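Long-range contacts in immunoglobulin-like protein (PDB 3N6Y), which is of unknown function but has an immunoglobulin-like, all-beta fold and carries a signal sequence in its natural form, which suggests export from the cytoplasm: residues 113-121 with 129-137; 61-72 with 87-98. All blocks are in the same frame, centred on the assembly; numbering follows the deposited sequence.

How the contacts relate
Following the chain from the N terminus, contact 2 comes first. Residues 61-72 leave strand 51-59 through a loop and enter strand 68-74. The chain runs out through the short strand 76-78 and returns as 87-98, which closes contact 2. It then passes through strand 101-106 and reaches 113-121. A tight hairpin brings back 129-137, and contact 1 closes there. The two loops are in series and neither crosses the other. Strands 68-74 and 116-124 are neighbours, so both contacts belong to one sheet of the immunoglobulin-like fold. A probable hydrogen bond, Leu-71 N to Met-121 O at 2.8 Å, joins the two strands.

Contact 1 of 2, residues 113-121 with 129-137; sequences VVKGEWRLM and LAEKSFDVR
Gly-116, Trp-118 and Leu-120 pair with Val-136, Phe-134 and Lys-132 as the hydrogen-bonded pairs of an antiparallel hairpin, whose strand axes run at 159° and approach to 4.6 Å. Each of these pairs makes two backbone bonds. The Phe-134 N to Trp-118 O bond is the shortest, at 2.7 Å.

Trp-118, Leu-120, Phe-134 and Val-136 lie on the buried face. Trp-118 CD1 meets Val-136 CG2 at 3.5 Å, and the methyl approaches the ring obliquely. The indole is held from its own segment: Trp-118 NE1 donates to Val-114 O at 2.9 Å, almost straight and in the ring plane. This bond fixes the rotation of the ring beside Val-136. Leu-120 CD2 reaches Phe-134 CE2 at 4.1 Å, the two side chains crossing at about a right angle. Phe-52, from strand 51-59, touches Leu-120 and meets the Phe-134 ring edge-to-face.

The other face is largely polar. In one of its two conformers, Arg-119 runs extended from a CG anti to the backbone N (chi1 173°), which carries NE to Glu-131. Arg-119 NE and NH2 both donate to Glu-131 OE1, side-on, at 2.7 and 2.9 Å, with the guanidinium and carboxylate planes only 3° apart. Selenomethionine Met-121 lies alongside Glu-131. Glu-117 OE2, also in one of two conformers, approaches Ser-133 OG at 3.0 Å.

At the chain end, one water donates to Arg-137 OXT and takes a weak bond from Lys-115 NZ. One side of the hairpin is thus largely apolar and joins the core between the sheets, though Lys-132 lies on it, in cation-pi contact with Tyr-14. On the other, in that Arg-119 conformer, two N-H groups converge on Glu-131 OE1, while OE2 takes no bond from Arg-119.

Contact 2 of 2, residues 61-72 with 87-98; sequences KQEGDTPLTLLY and KFEVVQKLVPGA
Lys-61 reaches across to residues 95-98, and its NZ donates to Ala-98 O at 2.8 Å and to Val-95 O at 3.0 Å. Ala-98 O is met on a lone pair. Val-95 O is met from above its plane, while Ala-98 N reaches it from the opposite face and closes a type I turn. The Lys-61 side chain bends at chi3 (-73°), which helps bring the amine there. NZ also donates to a water bound by Val-95 N, and makes a salt bridge with Asp-101.

Lys-93 NZ makes a salt bridge with Glu-63 OE1 at 3.1 Å and donates to a second water. Leu-94 N donates to a water that bonds to Asp-65 O. Leu-94 O accepts from a water shared with Glu-63 OE1.

Between these groups, Leu-94 CD2 packs on Leu-68 CG at 3.6 Å. Beyond them, Leu-68, Leu-70 and Tyr-72 form doubly hydrogen-bonded antiparallel pairs with Gln-92, Val-90 and Phe-88. The Tyr-72 hydroxyl bonds to Ala-104 O.

The regular strand pairing therefore stops at Leu-68 and Gln-92. Past that point, Lys-61 NZ and waters satisfy loop carbonyls, Lys-93 pairs with Glu-63, and Leu-94 packs against Leu-68 and the Lys-61 side chain.

Contact 1 of 2, residues 113-121 with 129-137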
loop_
_atom_site.group_PDB
_atom_site.type_symbol
_atom_site.label_atom_id
_atom_site.label_comp_id
_atom_site.label_asym_id
_atom_site.label_seq_id
_atom_site.Cartn_x
_atom_site.Cartn_y
_atom_site.Cartn_z
ATOM N N VAL A 113 10.571 -4.224 -11.228
ATOM C CA VAL A 113 9.776 -3.654 -12.311
ATOM C C VAL A 113 9.178 -4.787 -13.108
ATOM O O VAL A 113 9.788 -5.259 -14.065
ATOM C CB VAL A 113 10.648 -2.746 -13.243
ATOM C CG1 VAL A 113 9.776 -2.125 -14.390
ATOM C CG2 VAL A 113 11.430 -1.670 -12.429
ATOM N N VAL A 114 7.984 -5.225 -12.696
ATOM C CA VAL A 114 7.321 -6.346 -13.334
ATOM C C VAL A 114 5.970 -5.909 -13.865
ATOM O O VAL A 114 5.079 -5.458 -13.113
ATOM C CB VAL A 114 7.131 -7.516 -12.352
ATOM C CG1 VAL A 114 6.421 -8.702 -13.047
ATOM C CG2 VAL A 114 8.468 -7.932 -11.765
ATOM N N LYS A 115 5.833 -6.007 -15.185
ATOM C CA LYS A 115 4.603 -5.593 -15.844
ATOM C C LYS A 115 3.471 -6.531 -15.479
ATOM O O LYS A 115 3.682 -7.737 -15.282
ATOM C CB LYS A 115 4.791 -5.538 -17.379
ATOM C CG LYS A 115 5.774 -4.474 -17.778
ATOM C CD LYS A 115 5.992 -4.380 -19.295
ATOM C CE LYS A 115 7.125 -3.380 -19.570
ATOM N NZ LYS A 115 7.734 -3.438 -20.934
ATOM N N GLY A 116 2.276 -5.960 -15.375
ATOM C CA GLY A 116 1.055 -6.714 -15.111
ATOM C C GLY A 116 0.247 -6.093 -13.978
ATOM O O GLY A 116 0.457 -4.934 -13.599
ATOM N N GLU A 117 -0.661 -6.871 -13.410
ATOM C CA GLU A 117 -1.553 -6.372 -12.355
ATOM C C GLU A 117 -0.934 -6.558 -10.960
ATOM O O GLU A 117 -0.517 -7.672 -10.594
ATOM C CB GLU A 117 -2.922 -7.072 -12.419
ATOM C CG GLU A 117 -3.810 -6.764 -11.203
ATOM C CD GLU A 117 -5.287 -7.037 -11.422
ATOM O OE1 GLU A 117 -5.680 -7.402 -12.563
ATOM O OE2 GLU A 117 -6.071 -6.859 -10.464
ATOM N N TRP A 118 -0.905 -5.468 -10.175
ATOM C CA TRP A 118 -0.505 -5.447 -8.796
ATOM C C TRP A 118 -1.753 -5.009 -8.022
ATOM O O TRP A 118 -2.384 -3.965 -8.328
ATOM C CB TRP A 118 0.582 -4.412 -8.576
ATOM C CG TRP A 118 1.888 -4.729 -9.213
ATOM C CD1 TRP A 118 2.168 -4.844 -10.553
ATOM C CD2 TRP A 118 3.105 -4.892 -8.530
ATOM N NE1 TRP A 118 3.520 -5.082 -10.707
ATOM C CE2 TRP A 118 4.112 -5.121 -9.484
ATOM C CE3 TRP A 118 3.442 -4.876 -7.192
ATOM C CZ2 TRP A 118 5.436 -5.347 -9.125
ATOM C CZ3 TRP A 118 4.766 -5.116 -6.809
ATOM C CH2 TRP A 118 5.741 -5.329 -7.788
ATOM N N ARG A 119 -2.149 -5.847 -7.091
ATOM C CA ARG A 119 -3.318 -5.607 -6.274
ATOM C C ARG A 119 -2.821 -5.373 -4.851
ATOM O O ARG A 119 -2.221 -6.258 -4.248
ATOM C CB ARG A 119 -4.298 -6.805 -6.399
ATOM C CG ARG A 119 -5.509 -6.756 -5.448
ATOM C CD ARG A 119 -6.454 -7.952 -5.637
ATOM N NE ARG A 119 -7.793 -7.761 -5.087
ATOM C CZ ARG A 119 -8.750 -8.697 -5.087
ATOM N NH1 ARG A 119 -8.527 -9.914 -5.594
ATOM N NH2 ARG A 119 -9.965 -8.407 -4.608
ATOM N N LEU A 120 -3.066 -4.172 -4.315
ATOM C CA LEU A 120 -2.628 -3.750 -2.984
ATOM C C LEU A 120 -3.844 -3.699 -2.085
ATOM O O LEU A 120 -4.863 -3.067 -2.430
ATOM C CB LEU A 120 -2.003 -2.348 -3.075
ATOM C CG LEU A 120 -0.494 -2.324 -3.425
ATOM C CD1 LEU A 120 -0.161 -3.094 -4.705
ATOM C CD2 LEU A 120 -0.029 -0.897 -3.575
HETATM N N MSE A 121 -3.790 -4.436 -1.006
HETATM C CA MSE A 121 -4.922 -4.644 -0.108
HETATM C C MSE A 121 -4.482 -4.394 1.305
HETATM O O MSE A 121 -3.505 -4.990 1.767
HETATM C CB MSE A 121 -5.461 -6.088 -0.277
HETATM C CG MSE A 121 -5.814 -6.428 -1.702
HETATM SE SE MSE A 121 -6.325 -8.321 -1.829
HETATM C CE MSE A 121 -8.253 -8.072 -1.482
ATOM N N LEU A 129 -9.898 -3.158 4.616
ATOM C CA LEU A 129 -10.206 -1.751 4.793
ATOM C C LEU A 129 -10.226 -1.009 3.425
ATOM O O LEU A 129 -11.085 -0.135 3.172
ATOM C CB LEU A 129 -9.169 -1.131 5.717
ATOM C CG LEU A 129 -9.315 -1.605 7.158
ATOM C CD1 LEU A 129 -8.144 -1.163 8.002
ATOM C CD2 LEU A 129 -10.675 -1.083 7.754
ATOM N N ALA A 130 -9.251 -1.316 2.570
ATOM C CA ALA A 130 -9.099 -0.635 1.284
ATOM C C ALA A 130 -8.331 -1.493 0.294
ATOM O O ALA A 130 -7.467 -2.264 0.710
ATOM C CB ALA A 130 -8.423 0.714 1.466
ATOM N N GLU A 131 -8.623 -1.316 -0.981
ATOM C CA GLU A 131 -7.865 -2.031 -2.024
ATOM C C GLU A 131 -7.826 -1.253 -3.303
ATOM O O GLU A 131 -8.780 -0.501 -3.603
ATOM C CB GLU A 131 -8.447 -3.438 -2.274
ATOM C CG GLU A 131 -9.692 -3.524 -3.115
ATOM C CD GLU A 131 -10.021 -4.976 -3.431
ATOM O OE1 GLU A 131 -9.099 -5.693 -3.909
ATOM O OE2 GLU A 131 -11.181 -5.374 -3.234
ATOM N N LYS A 132 -6.757 -1.458 -4.072
ATOM C CA LYS A 132 -6.669 -0.954 -5.411
ATOM C C LYS A 132 -5.806 -1.848 -6.267
ATOM O O LYS A 132 -4.753 -2.343 -5.787
ATOM C CB LYS A 132 -6.076 0.465 -5.443
ATOM C CG LYS A 132 -6.649 1.318 -6.567
ATOM C CD LYS A 132 -8.110 1.775 -6.269
ATOM C CE LYS A 132 -8.699 2.490 -7.397
ATOM N NZ LYS A 132 -10.161 2.747 -7.275
ATOM N N SER A 133 -6.276 -2.000 -7.524
ATOM C CA SER A 133 -5.572 -2.778 -8.565
ATOM C C SER A 133 -4.882 -1.812 -9.510
ATOM O O SER A 133 -5.565 -0.932 -10.076
ATOM C CB SER A 133 -6.537 -3.698 -9.319
ATOM O OG SER A 133 -6.944 -4.743 -8.450
ATOM N N PHE A 134 -3.565 -1.976 -9.682
ATOM C CA PHE A 134 -2.764 -1.169 -10.625
ATOM C C PHE A 134 -2.225 -1.996 -11.790
ATOM O O PHE A 134 -1.814 -3.133 -11.580
ATOM C CB PHE A 134 -1.601 -0.531 -9.926
ATOM C CG PHE A 134 -2.011 0.325 -8.789
ATOM C CD1 PHE A 134 -2.223 1.669 -8.962
ATOM C CD2 PHE A 134 -2.126 -0.226 -7.485
ATOM C CE1 PHE A 134 -2.590 2.456 -7.900
ATOM C CE2 PHE A 134 -2.508 0.556 -6.431
ATOM C CZ PHE A 134 -2.733 1.892 -6.635
ATOM N N ASP A 135 -2.207 -1.381 -12.966
ATOM C CA ASP A 135 -1.708 -1.976 -14.210
ATOM C C ASP A 135 -0.359 -1.318 -14.497
ATOM O O ASP A 135 -0.319 -0.120 -14.797
ATOM C CB ASP A 135 -2.708 -1.689 -15.348
ATOM C CG ASP A 135 -2.208 -2.124 -16.696
ATOM O OD1 ASP A 135 -1.718 -3.263 -16.805
ATOM O OD2 ASP A 135 -2.296 -1.314 -17.660
ATOM N N VAL A 136 0.707 -2.112 -14.395
ATOM C CA VAL A 136 2.072 -1.651 -14.560
ATOM C C VAL A 136 2.468 -2.034 -15.985
ATOM O O VAL A 136 2.427 -3.199 -16.371
ATOM C CB VAL A 136 3.003 -2.276 -13.524
ATOM C CG1 VAL A 136 4.494 -2.023 -13.849
ATOM C CG2 VAL A 136 2.614 -1.781 -12.120
ATOM N N ARG A 137 2.802 -1.039 -16.786
ATOM C CA ARG A 137 3.256 -1.327 -18.139
ATOM C C ARG A 137 4.176 -0.262 -18.665
ATOM O O ARG A 137 4.337 0.801 -18.061
ATOM C CB ARG A 137 2.083 -1.539 -19.088
ATOM C CG ARG A 137 1.318 -0.304 -19.479
ATOM C CD ARG A 137 0.056 -0.733 -20.238
ATOM N NE ARG A 137 -0.578 0.361 -20.966
ATOM C CZ ARG A 137 -1.845 0.350 -21.366
ATOM N NH1 ARG A 137 -2.605 -0.705 -21.111
ATOM N NH2 ARG A 137 -2.350 1.385 -22.024
ATOM O OXT ARG A 137 4.771 -0.502 -19.714
HETATM O O HOH W 1 4.816 -2.159 -21.863
#

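Contact 2 of 2, residues 61-72 with 87-98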
loop_
_atom_site.group_PDB
_atom_site.type_symbol
_atom_site.label_atom_id
_atom_site.label_comp_id
_atom_site.label_asym_id
_atom_site.label_seq_id
_atom_site.Cartn_x
_atom_site.Cartn_y
_atom_site.Cartn_z
ATOM N N LYS A 61 -8.173 4.350 15.693
ATOM C CA LYS A 61 -6.875 3.716 15.913
ATOM C C LYS A 61 -6.452 3.817 17.395
ATOM O O LYS A 61 -6.451 4.913 17.978
ATOM C CB LYS A 61 -5.793 4.362 15.041
ATOM C CG LYS A 61 -5.973 4.128 13.538
ATOM C CD LYS A 61 -4.715 4.590 12.758
ATOM C CE LYS A 61 -4.583 6.084 12.690
ATOM N NZ LYS A 61 -3.269 6.399 12.028
ATOM N N GLN A 62 -6.107 2.678 17.997
ATOM C CA GLN A 62 -5.724 2.630 19.394
ATOM C C GLN A 62 -4.500 1.749 19.566
ATOM O O GLN A 62 -4.142 1.009 18.662
ATOM C CB GLN A 62 -6.902 2.136 20.258
ATOM C CG GLN A 62 -8.002 3.196 20.271
ATOM C CD GLN A 62 -9.350 2.718 20.773
ATOM O OE1 GLN A 62 -9.848 1.648 20.363
ATOM N NE2 GLN A 62 -9.992 3.556 21.612
ATOM N N GLU A 63 -3.824 1.883 20.713
ATOM C CA GLU A 63 -2.564 1.161 20.920
ATOM C C GLU A 63 -2.716 -0.346 20.964
ATOM O O GLU A 63 -1.824 -1.071 20.524
ATOM C CB GLU A 63 -1.885 1.619 22.210
ATOM C CG GLU A 63 -1.412 3.026 22.219
ATOM C CD GLU A 63 -0.290 3.307 21.213
ATOM O OE1 GLU A 63 0.381 2.369 20.722
ATOM O OE2 GLU A 63 -0.077 4.492 20.932
ATOM N N GLY A 64 -3.819 -0.833 21.508
ATOM C CA GLY A 64 -3.982 -2.280 21.687
ATOM C C GLY A 64 -4.637 -2.983 20.516
ATOM O O GLY A 64 -5.014 -4.156 20.610
ATOM N N ASP A 65 -4.784 -2.265 19.408
ATOM C CA ASP A 65 -5.520 -2.768 18.257
ATOM C C ASP A 65 -4.662 -3.736 17.455
ATOM O O ASP A 65 -3.410 -3.682 17.462
ATOM C CB ASP A 65 -5.973 -1.640 17.324
ATOM C CG ASP A 65 -7.082 -0.777 17.914
ATOM O OD1 ASP A 65 -7.658 -1.161 18.956
ATOM O OD2 ASP A 65 -7.381 0.266 17.307
ATOM N N THR A 66 -5.344 -4.664 16.816
ATOM C CA THR A 66 -4.731 -5.536 15.811
ATOM C C THR A 66 -4.073 -4.637 14.742
ATOM O O THR A 66 -4.693 -3.714 14.228
ATOM C CB THR A 66 -5.785 -6.438 15.175
ATOM O OG1 THR A 66 -6.406 -7.254 16.189
ATOM C CG2 THR A 66 -5.226 -7.364 14.049
ATOM N N PRO A 67 -2.802 -4.901 14.437
ATOM C CA PRO A 67 -2.100 -4.149 13.411
ATOM C C PRO A 67 -2.672 -4.372 12.020
ATOM O O PRO A 67 -3.590 -5.214 11.811
ATOM C CB PRO A 67 -0.686 -4.709 13.521
ATOM C CG PRO A 67 -0.951 -6.123 13.756
ATOM C CD PRO A 67 -2.047 -6.104 14.795
ATOM N N LEU A 68 -2.197 -3.558 11.083
ATOM C CA LEU A 68 -2.589 -3.733 9.711
ATOM C C LEU A 68 -1.727 -4.800 9.063
ATOM O O LEU A 68 -0.568 -4.967 9.370
ATOM C CB LEU A 68 -2.471 -2.434 8.921
ATOM C CG LEU A 68 -3.294 -1.253 9.418
ATOM C CD1 LEU A 68 -3.048 -0.044 8.443
ATOM C CD2 LEU A 68 -4.795 -1.667 9.542
ATOM N N THR A 69 -2.328 -5.531 8.138
ATOM C CA THR A 69 -1.595 -6.400 7.213
ATOM C C THR A 69 -1.727 -5.746 5.820
ATOM O O THR A 69 -2.844 -5.594 5.268
ATOM C CB THR A 69 -2.151 -7.825 7.169
ATOM O OG1 THR A 69 -2.089 -8.438 8.469
ATOM C CG2 THR A 69 -1.303 -8.699 6.214
ATOM N N LEU A 70 -0.587 -5.356 5.255
ATOM C CA LEU A 70 -0.543 -4.820 3.889
ATOM C C LEU A 70 -0.168 -5.977 2.978
ATOM O O LEU A 70 0.978 -6.470 3.025
ATOM C CB LEU A 70 0.480 -3.691 3.711
ATOM C CG LEU A 70 0.245 -2.284 4.276
ATOM C CD1 LEU A 70 -0.213 -2.309 5.754
ATOM C CD2 LEU A 70 1.533 -1.485 4.194
ATOM N N LEU A 71 -1.119 -6.395 2.169
ATOM C CA LEU A 71 -0.966 -7.569 1.303
ATOM C C LEU A 71 -0.786 -7.066 -0.103
ATOM O O LEU A 71 -1.704 -6.541 -0.699
ATOM C CB LEU A 71 -2.193 -8.466 1.362
ATOM C CG LEU A 71 -2.087 -9.683 0.436
ATOM C CD1 LEU A 71 -0.885 -10.612 0.895
ATOM C CD2 LEU A 71 -3.418 -10.437 0.392
ATOM N N TYR A 72 0.427 -7.189 -0.637
ATOM C CA TYR A 72 0.694 -6.829 -2.010
ATOM C C TYR A 72 0.681 -8.090 -2.852
ATOM O O TYR A 72 1.479 -8.985 -2.608
ATOM C CB TYR A 72 2.110 -6.261 -2.138
ATOM C CG TYR A 72 2.459 -5.035 -1.292
ATOM C CD1 TYR A 72 2.703 -5.127 0.064
ATOM C CD2 TYR A 72 2.513 -3.772 -1.876
ATOM C CE1 TYR A 72 3.011 -4.010 0.819
ATOM C CE2 TYR A 72 2.839 -2.654 -1.123
ATOM C CZ TYR A 72 3.075 -2.770 0.192
ATOM O OH TYR A 72 3.422 -1.633 0.929
ATOM N N LYS A 87 3.457 -12.603 -3.640
ATOM C CA LYS A 87 2.884 -11.691 -2.652
ATOM C C LYS A 87 3.950 -11.210 -1.738
ATOM O O LYS A 87 4.946 -11.901 -1.493
ATOM C CB LYS A 87 1.776 -12.344 -1.845
ATOM C CG LYS A 87 2.228 -13.412 -0.860
ATOM C CD LYS A 87 1.053 -13.780 0.025
ATOM C CE LYS A 87 1.326 -14.879 1.058
ATOM N NZ LYS A 87 2.006 -14.454 2.343
ATOM N N PHE A 88 3.756 -10.001 -1.233
ATOM C CA PHE A 88 4.494 -9.513 -0.063
ATOM C C PHE A 88 3.465 -9.202 1.025
ATOM O O PHE A 88 2.369 -8.697 0.718
ATOM C CB PHE A 88 5.224 -8.223 -0.397
ATOM C CG PHE A 88 6.289 -8.400 -1.423
ATOM C CD1 PHE A 88 7.451 -9.084 -1.108
ATOM C CD2 PHE A 88 6.161 -7.857 -2.689
ATOM C CE1 PHE A 88 8.442 -9.240 -2.061
ATOM C CE2 PHE A 88 7.168 -8.022 -3.650
ATOM C CZ PHE A 88 8.291 -8.695 -3.314
ATOM N N GLU A 89 3.817 -9.488 2.266
ATOM C CA GLU A 89 2.997 -9.137 3.442
ATOM C C GLU A 89 3.804 -8.321 4.448
ATOM O O GLU A 89 4.902 -8.711 4.870
ATOM C CB GLU A 89 2.454 -10.401 4.077
ATOM C CG GLU A 89 1.159 -10.823 3.463
ATOM C CD GLU A 89 0.461 -11.952 4.241
ATOM O OE1 GLU A 89 -0.031 -12.882 3.578
ATOM O OE2 GLU A 89 0.434 -11.920 5.493
ATOM N N VAL A 90 3.268 -7.169 4.807
ATOM C CA VAL A 90 3.949 -6.230 5.693
ATOM C C VAL A 90 3.000 -5.991 6.850
ATOM O O VAL A 90 1.831 -5.694 6.604
ATOM C CB VAL A 90 4.320 -4.913 4.988
ATOM C CG1 VAL A 90 4.847 -3.899 5.989
ATOM C CG2 VAL A 90 5.359 -5.162 3.900
ATOM N N VAL A 91 3.490 -6.188 8.089
ATOM C CA VAL A 91 2.630 -5.898 9.257
ATOM C C VAL A 91 2.970 -4.488 9.737
ATOM O O VAL A 91 4.139 -4.145 9.836
ATOM C CB VAL A 91 2.714 -6.950 10.356
ATOM C CG1 VAL A 91 1.858 -6.478 11.561
ATOM C CG2 VAL A 91 2.180 -8.279 9.811
ATOM N N GLN A 92 1.952 -3.648 9.923
ATOM C CA GLN A 92 2.143 -2.257 10.342
ATOM C C GLN A 92 1.349 -1.976 11.614
ATOM O O GLN A 92 0.109 -1.981 11.586
ATOM C CB GLN A 92 1.681 -1.296 9.229
ATOM C CG GLN A 92 1.727 0.213 9.588
ATOM C CD GLN A 92 1.078 1.122 8.508
ATOM O OE1 GLN A 92 1.305 0.930 7.318
ATOM N NE2 GLN A 92 0.275 2.109 8.933
ATOM N N LYS A 93 2.042 -1.702 12.720
ATOM C CA LYS A 93 1.336 -1.290 13.956
ATOM C C LYS A 93 0.617 0.049 13.713
ATOM O O LYS A 93 1.173 0.970 13.152
ATOM C CB LYS A 93 2.316 -1.151 15.124
ATOM C CG LYS A 93 1.691 -0.638 16.439
ATOM C CD LYS A 93 2.500 -1.124 17.662
ATOM C CE LYS A 93 2.155 -0.402 18.969
ATOM N NZ LYS A 93 0.695 -0.358 19.319
ATOM N N LEU A 94 -0.642 0.120 14.143
ATOM C CA LEU A 94 -1.393 1.346 14.078
ATOM C C LEU A 94 -0.835 2.398 15.039
ATOM O O LEU A 94 -0.516 2.121 16.174
ATOM C CB LEU A 94 -2.859 1.052 14.420
ATOM C CG LEU A 94 -3.609 0.239 13.343
ATOM C CD1 LEU A 94 -4.910 -0.258 13.966
ATOM C CD2 LEU A 94 -3.853 1.063 12.077
ATOM N N VAL A 95 -0.711 3.620 14.555
ATOM C CA VAL A 95 -0.232 4.748 15.363
ATOM C C VAL A 95 -1.372 5.726 15.502
ATOM O O VAL A 95 -1.707 6.403 14.551
ATOM C CB VAL A 95 0.971 5.424 14.677
ATOM C CG1 VAL A 95 1.369 6.666 15.368
ATOM C CG2 VAL A 95 2.141 4.412 14.564
ATOM N N PRO A 96 -1.986 5.813 16.697
ATOM C CA PRO A 96 -3.214 6.597 16.835
ATOM C C PRO A 96 -3.093 8.045 16.305
ATOM O O PRO A 96 -4.007 8.575 15.666
ATOM C CB PRO A 96 -3.478 6.561 18.352
ATOM C CG PRO A 96 -2.865 5.257 18.807
ATOM C CD PRO A 96 -1.647 5.087 17.934
ATOM N N GLY A 97 -1.955 8.665 16.499
ATOM C CA GLY A 97 -1.842 10.095 16.194
ATOM C C GLY A 97 -1.302 10.393 14.833
ATOM O O GLY A 97 -1.112 11.563 14.480
ATOM N N ALA A 98 -1.044 9.357 14.030
ATOM C CA ALA A 98 -0.712 9.584 12.605
ATOM C C ALA A 98 -1.936 9.968 11.768
ATOM O O ALA A 98 -2.897 9.183 11.656
ATOM C CB ALA A 98 0.018 8.344 12.004
HETATM O O HOH W 2 -1.053 4.557 11.762
HETATM O O HOH W 3 -1.556 0.095 17.772
HETATM O O HOH W 4 1.434 2.739 17.966
HETATM O O HOH W 5 -1.783 -1.963 15.911
#